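Cell division control protein Cdc48 (Mycobacterium smegmatis, PDB 5E7P) probably binds and hydrolyses ATP as a Cdc48-type AAA protein with two ATPase modules, and is captured here with bound ADP. Local coordinates at residues T129-L134 and D293-G298; S190-S195 and G270-G275; T278-V283 and I364-V369. All coordinates share one frame; numbering follows the deposited sequence.

Contact 1 joins helix 127-133 to the end of strand 289-293 and helix 294-299; contact 2 joins the loop between strands 188-190 and 196-199 to the P-loop. Both are partly buried, whereas contact 3, between helix 276-283 and strand 361-366, is buried. Their chemistry follows: contact 1 is a long salt bridge, contact 2 a small apolar touch beside the phosphates of ADP, contact 3 a methyl cluster between helix and sheet. Contacts 1 and 2 meet where R131 NH1 reaches S195 O at 2.7 Å, probably a hydrogen bond. Contacts 2 and 3 both hold ADP, through the P-loop and the helix that follows it, and a probable G270–A368 backbone bond ties them together.

Contact 1 (T129-L134 and D293-G298); sequences TLRMAL and DGPEVG
R131 runs out from its helix with CG anti to the backbone N (chi1 179°) and then bends at chi3 (52°), which swings the guanidinium to D293, whose own CG is likewise anti to its N and comes from the opposite direction. The result is a salt bridge of long, weak bonds: R131 NH1 lies 3.3 Å from D293 OD2, and R131 NH2 is 3.5 Å from both D293 OD1 and D293 OD2. The carboxylate meets the edge of the guanidinium, but the two planes are turned 79° apart, so the pair is not the coplanar, bidentate kind, and OD2 is shared by both amino groups. P295 fills in beside it, its CG 3.6 Å from R131 NH1, with its ring crossing the arginine chain at about a right angle. The stronger partner of NH1 is the backbone carbonyl of S195, so the guanidinium is held from two elements at once. E296 OE2, 5.5 Å from R131 NH2, probably adds to the negative field around it. Both sides also lean on strand 196-199: L130 on V197 and W199, P295 and E296 on V196. Helix 127-133 is thus tied to D293, which ends strand 289-293, in the sheet that also holds strands 321-326 and 361-366, and is the N-cap residue of helix 294-299.

Contact 2 (S190-S195 and G270-G275); sequences SVQPNS and GPAGVG. With ADP (adenosine-5'-diphosphate), chain C.
P193 packs on the A272 methyl and the G273 amide, within the type II turn from P271 to V274, and the tight part of this contact is small: P193 CG comes within 4.0 Å of A272 CB and 3.9 Å of G273 N. Away from this point the fit slackens, with Q192 OE1 no nearer than 4.3 Å to A272 CB, and both P193 and A272 keep part of their surface exposed. The proline is presented by a type I turn from Q192 to S195, firmed up inside its own segment by Q192 N to S195 OG (3.0 Å). Q192 NE2 in turn bonds S190 OG, nearly in the amide plane, and also S472. Opposite lies the P-loop, the phosphate-binding loop of the Walker A motif. G273 N donates to ADP O1B at 2.9 Å and G275 N to ADP O3B at 2.8 Å. P193 CB stands 3.7 Å from ADP O1B. The two segments thus touch mainly through apolar carbon, with no polar bond between them, whereas the beta-phosphate is gripped by polar backbone N-H groups of the P-loop; P193 lies beside O1B as part of the ADP pocket and supplies no bond to it.

Contact 3 (T278-V283 and I364-V369); sequences TMVRAV and IATSAV. With ADP (adenosine-5'-diphosphate), chain C.
V280 and I364 meet tip to tip, V280 CG1 lying 3.7 Å from I364 CG2 and 4.0 Å from I364 CD1. The other methyl of the valine turns along the strand, where the V280 and T366 side chains cross obliquely, V280 CG2 lying 3.9 Å from T366 CG2. With CG1 anti to the backbone N (chi1 179°), V280 thus spreads both methyls over the strand and touches I364 and T366 at once. At the start of the helical segment T278 faces ADP: its N-H points almost straight at O2A (T278 N to ADP O2A 2.9 Å, 166°), and T278 OG1 gives a second bond to the same ADP O2A at 3.2 Å. T278 CG2 lies 3.8 Å from ADP N7, beside the adenine. Further out, T366 has its OG1 between the backbone N and the carbonyl carbon (chi1 59°), which gives its methyl to the helix; T366 OG1 accepts a hydrogen bond from D327 N, so the polar end of this buried threonine is satisfied beyond the contact. F324 of the adjacent strand 321-326 also touches V280, R281 and T366, while M279 and V283 pack the helix onto helices 228-232 and 237-249. Strand 361-366 is itself held by backbone bonds to strands 321-326 and 265-269. This is the usual P-loop NTPase layout, in which the helix after the Walker A loop packs on the central, largely parallel sheet. Methyl contacts fix the spacing between helix and strand without demanding direction, and the directional chemistry is kept for the helix start, where backbone N-H groups and the positive end of the helix probably favour the alpha-phosphate.

Contact 1 (T129-L134 and D293-G298)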
loop_
_atom_site.group_PDB
_atom_site.type_symbol
_atom_site.label_atom_id
_atom_site.label_comp_id
_atom_site.label_asym_id
_atom_site.label_seq_id
_atom_site.Cartn_x
_atom_site.Cartn_y
_atom_site.Cartn_z
ATOM N N THR A 129 -7.576 4.258 18.796
ATOM C CA THR A 129 -8.947 4.155 18.313
ATOM C C THR A 129 -9.201 5.182 17.214
ATOM O O THR A 129 -9.844 4.877 16.209
ATOM C CB THR A 129 -9.957 4.360 19.458
ATOM O OG1 THR A 129 -9.775 3.335 20.442
ATOM C CG2 THR A 129 -11.382 4.306 18.936
ATOM N N LEU A 130 -8.690 6.396 17.416
ATOM C CA LEU A 130 -8.796 7.459 16.421
ATOM C C LEU A 130 -8.187 7.039 15.089
ATOM O O LEU A 130 -8.784 7.239 14.030
ATOM C CB LEU A 130 -8.105 8.736 16.910
ATOM C CG LEU A 130 -8.810 9.591 17.964
ATOM C CD1 LEU A 130 -7.937 10.772 18.364
ATOM C CD2 LEU A 130 -10.163 10.067 17.458
ATOM N N ARG A 131 -6.993 6.458 15.149
ATOM C CA ARG A 131 -6.283 6.035 13.950
ATOM C C ARG A 131 -7.025 4.906 13.243
ATOM O O ARG A 131 -7.112 4.880 12.016
ATOM C CB ARG A 131 -4.862 5.601 14.303
ATOM C CG ARG A 131 -4.046 5.113 13.127
ATOM C CD ARG A 131 -2.625 4.812 13.563
ATOM N NE ARG A 131 -2.583 3.914 14.716
ATOM C CZ ARG A 131 -1.555 3.824 15.555
ATOM N NH1 ARG A 131 -0.482 4.585 15.375
ATOM N NH2 ARG A 131 -1.601 2.982 16.577
ATOM N N MET A 132 -7.564 3.979 14.026
ATOM C CA MET A 132 -8.346 2.878 13.481
ATOM C C MET A 132 -9.596 3.381 12.757
ATOM O O MET A 132 -9.930 2.911 11.668
ATOM C CB MET A 132 -8.752 1.917 14.598
ATOM C CG MET A 132 -9.589 0.736 14.132
ATOM S SD MET A 132 -10.206 -0.248 15.510
ATOM C CE MET A 132 -8.674 -0.659 16.343
ATOM N N ALA A 133 -10.278 4.341 13.370
ATOM C CA ALA A 133 -11.532 4.858 12.834
ATOM C C ALA A 133 -11.329 5.724 11.592
ATOM O O ALA A 133 -12.218 5.828 10.748
ATOM C CB ALA A 133 -12.281 5.637 13.911
ATOM N N LEU A 134 -10.159 6.347 11.484
ATOM C CA LEU A 134 -9.885 7.267 10.383
ATOM C C LEU A 134 -8.858 6.714 9.404
ATOM O O LEU A 134 -8.350 7.442 8.552
ATOM C CB LEU A 134 -9.407 8.616 10.922
ATOM C CG LEU A 134 -10.422 9.414 11.740
ATOM C CD1 LEU A 134 -9.775 10.660 12.329
ATOM C CD2 LEU A 134 -11.625 9.783 10.886
ATOM N N ASP A 293 4.241 1.918 20.854
ATOM C CA ASP A 293 3.662 2.344 19.590
ATOM C C ASP A 293 4.614 3.325 18.921
ATOM O O ASP A 293 4.714 4.479 19.336
ATOM C CB ASP A 293 2.290 2.989 19.790
ATOM C CG ASP A 293 1.614 3.329 18.472
ATOM O OD1 ASP A 293 1.719 2.522 17.526
ATOM O OD2 ASP A 293 0.986 4.402 18.376
ATOM N N GLY A 294 5.316 2.846 17.898
ATOM C CA GLY A 294 6.267 3.645 17.142
ATOM C C GLY A 294 5.866 5.076 16.822
ATOM O O GLY A 294 6.636 6.003 17.080
ATOM N N PRO A 295 4.668 5.268 16.246
ATOM C CA PRO A 295 4.218 6.628 15.931
ATOM C C PRO A 295 4.019 7.511 17.161
ATOM O O PRO A 295 4.412 8.676 17.125
ATOM C CB PRO A 295 2.879 6.395 15.225
ATOM C CG PRO A 295 3.002 5.042 14.639
ATOM C CD PRO A 295 3.793 4.251 15.638
ATOM N N GLU A 296 3.414 6.978 18.220
ATOM C CA GLU A 296 3.196 7.760 19.437
ATOM C C GLU A 296 4.510 8.195 20.077
ATOM O O GLU A 296 4.647 9.339 20.519
ATOM C CB GLU A 296 2.351 6.985 20.450
ATOM C CG GLU A 296 0.857 7.034 20.185
ATOM C CD GLU A 296 0.046 6.415 21.310
ATOM O OE1 GLU A 296 0.593 6.252 22.423
ATOM O OE2 GLU A 296 -1.139 6.089 21.079
ATOM N N VAL A 297 5.474 7.282 20.119
ATOM C CA VAL A 297 6.785 7.591 20.676
ATOM C C VAL A 297 7.554 8.542 19.765
ATOM O O VAL A 297 8.168 9.498 20.235
ATOM C CB VAL A 297 7.617 6.320 20.910
ATOM C CG1 VAL A 297 8.946 6.672 21.562
ATOM C CG2 VAL A 297 6.844 5.341 21.773
ATOM N N GLY A 298 7.503 8.281 18.462
ATOM C CA GLY A 298 8.167 9.126 17.482
ATOM C C GLY A 298 7.699 10.574 17.493
ATOM O O GLY A 298 8.434 11.473 17.079
#

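Contact 2 (S190-S195 and G270-G275)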
loop_
_atom_site.group_PDB
_atom_site.type_symbol
_atom_site.label_atom_id
_atom_site.label_comp_id
_atom_site.label_asym_id
_atom_site.label_seq_id
_atom_site.Cartn_x
_atom_site.Cartn_y
_atom_site.Cartn_z
ATOM N N SER A 190 -2.953 11.445 4.521
ATOM C CA SER A 190 -3.838 10.312 4.747
ATOM C C SER A 190 -3.411 9.575 6.010
ATOM O O SER A 190 -2.218 9.454 6.290
ATOM C CB SER A 190 -3.801 9.361 3.552
ATOM O OG SER A 190 -2.486 8.879 3.340
ATOM N N VAL A 191 -4.383 9.084 6.773
ATOM C CA VAL A 191 -4.079 8.352 7.998
ATOM C C VAL A 191 -3.596 6.938 7.689
ATOM O O VAL A 191 -4.325 6.126 7.117
ATOM C CB VAL A 191 -5.289 8.292 8.949
ATOM C CG1 VAL A 191 -4.923 7.550 10.222
ATOM C CG2 VAL A 191 -5.788 9.698 9.266
ATOM N N GLN A 192 -2.357 6.660 8.069
ATOM C CA GLN A 192 -1.732 5.370 7.824
ATOM C C GLN A 192 -1.490 4.652 9.155
ATOM O O GLN A 192 -1.581 5.269 10.216
ATOM C CB GLN A 192 -0.417 5.575 7.070
ATOM C CG GLN A 192 -0.587 6.239 5.719
ATOM C CD GLN A 192 -1.422 5.403 4.765
ATOM O OE1 GLN A 192 -1.287 4.180 4.718
ATOM N NE2 GLN A 192 -2.295 6.058 4.003
ATOM N N PRO A 193 -1.204 3.340 9.110
ATOM C CA PRO A 193 -0.893 2.628 10.354
ATOM C C PRO A 193 0.326 3.201 11.085
ATOM O O PRO A 193 0.394 3.116 12.308
ATOM C CB PRO A 193 -0.595 1.212 9.872
ATOM C CG PRO A 193 -1.400 1.071 8.626
ATOM C CD PRO A 193 -1.365 2.416 7.971
ATOM N N ASN A 194 1.270 3.774 10.344
ATOM C CA ASN A 194 2.445 4.393 10.955
ATOM C C ASN A 194 2.227 5.870 11.282
ATOM O O ASN A 194 3.169 6.592 11.602
ATOM C CB ASN A 194 3.687 4.213 10.072
ATOM C CG ASN A 194 3.503 4.777 8.675
ATOM O OD1 ASN A 194 2.497 5.417 8.380
ATOM N ND2 ASN A 194 4.484 4.547 7.810
ATOM N N SER A 195 0.980 6.317 11.191
ATOM C CA SER A 195 0.633 7.674 11.585
ATOM C C SER A 195 0.262 7.689 13.056
ATOM O O SER A 195 -0.011 6.644 13.645
ATOM C CB SER A 195 -0.546 8.194 10.758
ATOM O OG SER A 195 -0.214 8.283 9.384
ATOM N N GLY A 270 5.700 -5.695 5.029
ATOM C CA GLY A 270 4.554 -6.070 4.224
ATOM C C GLY A 270 3.556 -4.928 4.154
ATOM O O GLY A 270 3.665 -3.965 4.912
ATOM N N PRO A 271 2.569 -5.038 3.252
ATOM C CA PRO A 271 1.582 -3.988 2.968
ATOM C C PRO A 271 0.927 -3.402 4.221
ATOM O O PRO A 271 0.781 -4.087 5.232
ATOM C CB PRO A 271 0.535 -4.720 2.125
ATOM C CG PRO A 271 1.297 -5.812 1.465
ATOM C CD PRO A 271 2.301 -6.263 2.479
ATOM N N ALA A 272 0.537 -2.135 4.142
ATOM C CA ALA A 272 -0.082 -1.455 5.272
ATOM C C ALA A 272 -1.414 -2.103 5.644
ATOM O O ALA A 272 -2.273 -2.304 4.791
ATOM C CB ALA A 272 -0.273 0.029 4.957
ATOM N N GLY A 273 -1.572 -2.436 6.921
ATOM C CA GLY A 273 -2.809 -3.015 7.411
ATOM C C GLY A 273 -2.991 -4.466 7.020
ATOM O O GLY A 273 -4.090 -5.012 7.131
ATOM N N VAL A 274 -1.917 -5.097 6.555
ATOM C CA VAL A 274 -1.990 -6.496 6.161
ATOM C C VAL A 274 -2.096 -7.401 7.390
ATOM O O VAL A 274 -2.566 -8.536 7.297
ATOM C CB VAL A 274 -0.789 -6.911 5.285
ATOM C CG1 VAL A 274 0.434 -7.180 6.148
ATOM C CG2 VAL A 274 -1.138 -8.135 4.452
ATOM N N GLY A 275 -1.672 -6.887 8.543
ATOM C CA GLY A 275 -1.774 -7.623 9.791
ATOM C C GLY A 275 -0.436 -7.980 10.409
ATOM O O GLY A 275 -0.301 -9.027 11.039
HETATM P PB ADP C . -0.207 -3.809 10.094
HETATM O O1B ADP C . -0.257 -2.417 9.524
HETATM O O2B ADP C . 0.442 -3.895 11.449
HETATM O O3B ADP C . 0.249 -4.871 9.131
HETATM P PA ADP C . -2.317 -4.563 11.815
HETATM O O1A ADP C . -2.379 -3.330 12.679
HETATM O O2A ADP C . -1.554 -5.769 12.302
HETATM O O3A ADP C . -1.766 -4.101 10.372
HETATM O "O5'" ADP C . -3.826 -4.973 11.473
HETATM C "C5'" ADP C . -4.547 -4.174 10.543
HETATM C "C4'" ADP C . -5.900 -3.885 11.173
HETATM O "O4'" ADP C . -6.760 -5.000 10.954
HETATM C "C3'" ADP C . -5.760 -3.691 12.674
HETATM O "O3'" ADP C . -6.377 -2.460 13.067
HETATM C "C2'" ADP C . -6.483 -4.861 13.310
HETATM O "O2'" ADP C . -7.352 -4.394 14.346
HETATM C "C1'" ADP C . -7.287 -5.490 12.186
HETATM N N9 ADP C . -7.169 -6.967 12.187
HETATM C C8 ADP C . -6.096 -7.677 11.791
HETATM N N7 ADP C . -6.329 -9.010 11.910
HETATM C C5 ADP C . -7.580 -9.162 12.385
HETATM C C6 ADP C . -8.465 -10.296 12.747
HETATM N N6 ADP C . -8.046 -11.577 12.618
HETATM N N1 ADP C . -9.703 -10.014 13.213
HETATM C C2 ADP C . -10.136 -8.748 13.351
HETATM N N3 ADP C . -9.389 -7.674 13.039
HETATM C C4 ADP C . -8.127 -7.812 12.565
#

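Contact 3 (T278-V283 and I364-V369)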
loop_
_atom_site.group_PDB
_atom_site.type_symbol
_atom_site.label_atom_id
_atom_site.label_comp_id
_atom_site.label_asym_id
_atom_site.label_seq_id
_atom_site.Cartn_x
_atom_site.Cartn_y
_atom_site.Cartn_z
ATOM N N THR A 278 -0.640 -7.509 14.429
ATOM C CA THR A 278 -1.528 -8.540 14.953
ATOM C C THR A 278 -0.844 -9.907 14.962
ATOM O O THR A 278 -1.004 -10.689 15.900
ATOM C CB THR A 278 -2.837 -8.608 14.142
ATOM O OG1 THR A 278 -3.542 -7.365 14.268
ATOM C CG2 THR A 278 -3.725 -9.738 14.640
ATOM N N MET A 279 -0.070 -10.186 13.916
ATOM C CA MET A 279 0.678 -11.436 13.839
ATOM C C MET A 279 1.688 -11.548 14.979
ATOM O O MET A 279 1.832 -12.607 15.588
ATOM C CB MET A 279 1.402 -11.561 12.497
ATOM C CG MET A 279 2.292 -12.797 12.409
ATOM S SD MET A 279 3.290 -12.907 10.914
ATOM C CE MET A 279 4.559 -11.694 11.254
ATOM N N VAL A 280 2.383 -10.450 15.258
ATOM C CA VAL A 280 3.409 -10.432 16.297
ATOM C C VAL A 280 2.811 -10.676 17.680
ATOM O O VAL A 280 3.348 -11.455 18.470
ATOM C CB VAL A 280 4.207 -9.110 16.290
ATOM C CG1 VAL A 280 5.248 -9.108 17.399
ATOM C CG2 VAL A 280 4.873 -8.897 14.937
ATOM N N ARG A 281 1.692 -10.019 17.964
ATOM C CA ARG A 281 1.008 -10.209 19.238
ATOM C C ARG A 281 0.507 -11.644 19.388
ATOM O O ARG A 281 0.577 -12.229 20.473
ATOM C CB ARG A 281 -0.151 -9.220 19.379
ATOM C CG ARG A 281 0.269 -7.769 19.208
ATOM C CD ARG A 281 -0.843 -6.804 19.591
ATOM N NE ARG A 281 -0.442 -5.419 19.359
ATOM C CZ ARG A 281 -0.751 -4.720 18.270
ATOM N NH1 ARG A 281 -1.487 -5.269 17.311
ATOM N NH2 ARG A 281 -0.336 -3.465 18.148
ATOM N N ALA A 282 0.007 -12.208 18.292
ATOM C CA ALA A 282 -0.496 -13.577 18.297
ATOM C C ALA A 282 0.621 -14.590 18.534
ATOM O O ALA A 282 0.462 -15.536 19.309
ATOM C CB ALA A 282 -1.219 -13.880 16.997
ATOM N N VAL A 283 1.750 -14.388 17.861
ATOM C CA VAL A 283 2.895 -15.286 17.987
ATOM C C VAL A 283 3.511 -15.216 19.388
ATOM O O VAL A 283 3.956 -16.226 19.932
ATOM C CB VAL A 283 3.961 -14.990 16.899
ATOM C CG1 VAL A 283 5.275 -15.697 17.204
ATOM C CG2 VAL A 283 3.444 -15.404 15.536
ATOM N N ILE A 364 11.277 -7.589 18.298
ATOM C CA ILE A 364 10.517 -7.615 17.055
ATOM C C ILE A 364 9.953 -6.237 16.734
ATOM O O ILE A 364 9.330 -5.601 17.581
ATOM C CB ILE A 364 9.347 -8.619 17.117
ATOM C CG1 ILE A 364 9.858 -10.028 17.420
ATOM C CG2 ILE A 364 8.565 -8.607 15.814
ATOM C CD1 ILE A 364 8.751 -11.034 17.630
ATOM N N ALA A 365 10.176 -5.777 15.509
ATOM C CA ALA A 365 9.623 -4.505 15.062
ATOM C C ALA A 365 8.918 -4.662 13.717
ATOM O O ALA A 365 9.290 -5.509 12.901
ATOM C CB ALA A 365 10.714 -3.461 14.971
ATOM N N THR A 366 7.896 -3.845 13.492
ATOM C CA THR A 366 7.177 -3.867 12.227
ATOM C C THR A 366 7.372 -2.564 11.460
ATOM O O THR A 366 7.723 -1.532 12.036
ATOM C CB THR A 366 5.670 -4.110 12.424
ATOM O OG1 THR A 366 5.124 -3.073 13.244
ATOM C CG2 THR A 366 5.420 -5.466 13.081
ATOM N N SER A 367 7.137 -2.632 10.155
ATOM C CA SER A 367 7.228 -1.479 9.272
ATOM C C SER A 367 6.740 -1.903 7.899
ATOM O O SER A 367 7.182 -2.920 7.383
ATOM C CB SER A 367 8.671 -0.987 9.169
ATOM O OG SER A 367 8.781 0.045 8.204
ATOM N N ALA A 368 5.831 -1.134 7.310
ATOM C CA ALA A 368 5.302 -1.470 5.993
ATOM C C ALA A 368 6.427 -1.613 4.976
ATOM O O ALA A 368 6.559 -2.649 4.331
ATOM C CB ALA A 368 4.291 -0.429 5.538
ATOM N N VAL A 369 7.248 -0.575 4.858
ATOM C CA VAL A 369 8.395 -0.592 3.959
ATOM C C VAL A 369 9.696 -0.602 4.765
ATOM O O VAL A 369 9.988 0.352 5.487
ATOM C CB VAL A 369 8.376 0.625 3.018
ATOM C CG1 VAL A 369 9.546 0.574 2.050
ATOM C CG2 VAL A 369 7.059 0.686 2.267
HETATM P PB ADP C . -0.207 -3.809 10.094
HETATM O O1B ADP C . -0.257 -2.417 9.524
HETATM O O2B ADP C . 0.442 -3.895 11.449
HETATM O O3B ADP C . 0.249 -4.871 9.131
HETATM P PA ADP C . -2.317 -4.563 11.815
HETATM O O1A ADP C . -2.379 -3.330 12.679
HETATM O O2A ADP C . -1.554 -5.769 12.302
HETATM O O3A ADP C . -1.766 -4.101 10.372
HETATM O "O5'" ADP C . -3.826 -4.973 11.473
HETATM C "C5'" ADP C . -4.547 -4.174 10.543
HETATM C "C4'" ADP C . -5.900 -3.885 11.173
HETATM O "O4'" ADP C . -6.760 -5.000 10.954
HETATM C "C3'" ADP C . -5.760 -3.691 12.674
HETATM O "O3'" ADP C . -6.377 -2.460 13.067
HETATM C "C2'" ADP C . -6.483 -4.861 13.310
HETATM O "O2'" ADP C . -7.352 -4.394 14.346
HETATM C "C1'" ADP C . -7.287 -5.490 12.186
HETATM N N9 ADP C . -7.169 -6.967 12.187
HETATM C C8 ADP C . -6.096 -7.677 11.791
HETATM N N7 ADP C . -6.329 -9.010 11.910
HETATM C C5 ADP C . -7.580 -9.162 12.385
HETATM C C6 ADP C . -8.465 -10.296 12.747
HETATM N N6 ADP C . -8.046 -11.577 12.618
HETATM N N1 ADP C . -9.703 -10.014 13.213
HETATM C C2 ADP C . -10.136 -8.748 13.351
HETATM N N3 ADP C . -9.389 -7.674 13.039
HETATM C C4 ADP C . -8.127 -7.812 12.565
#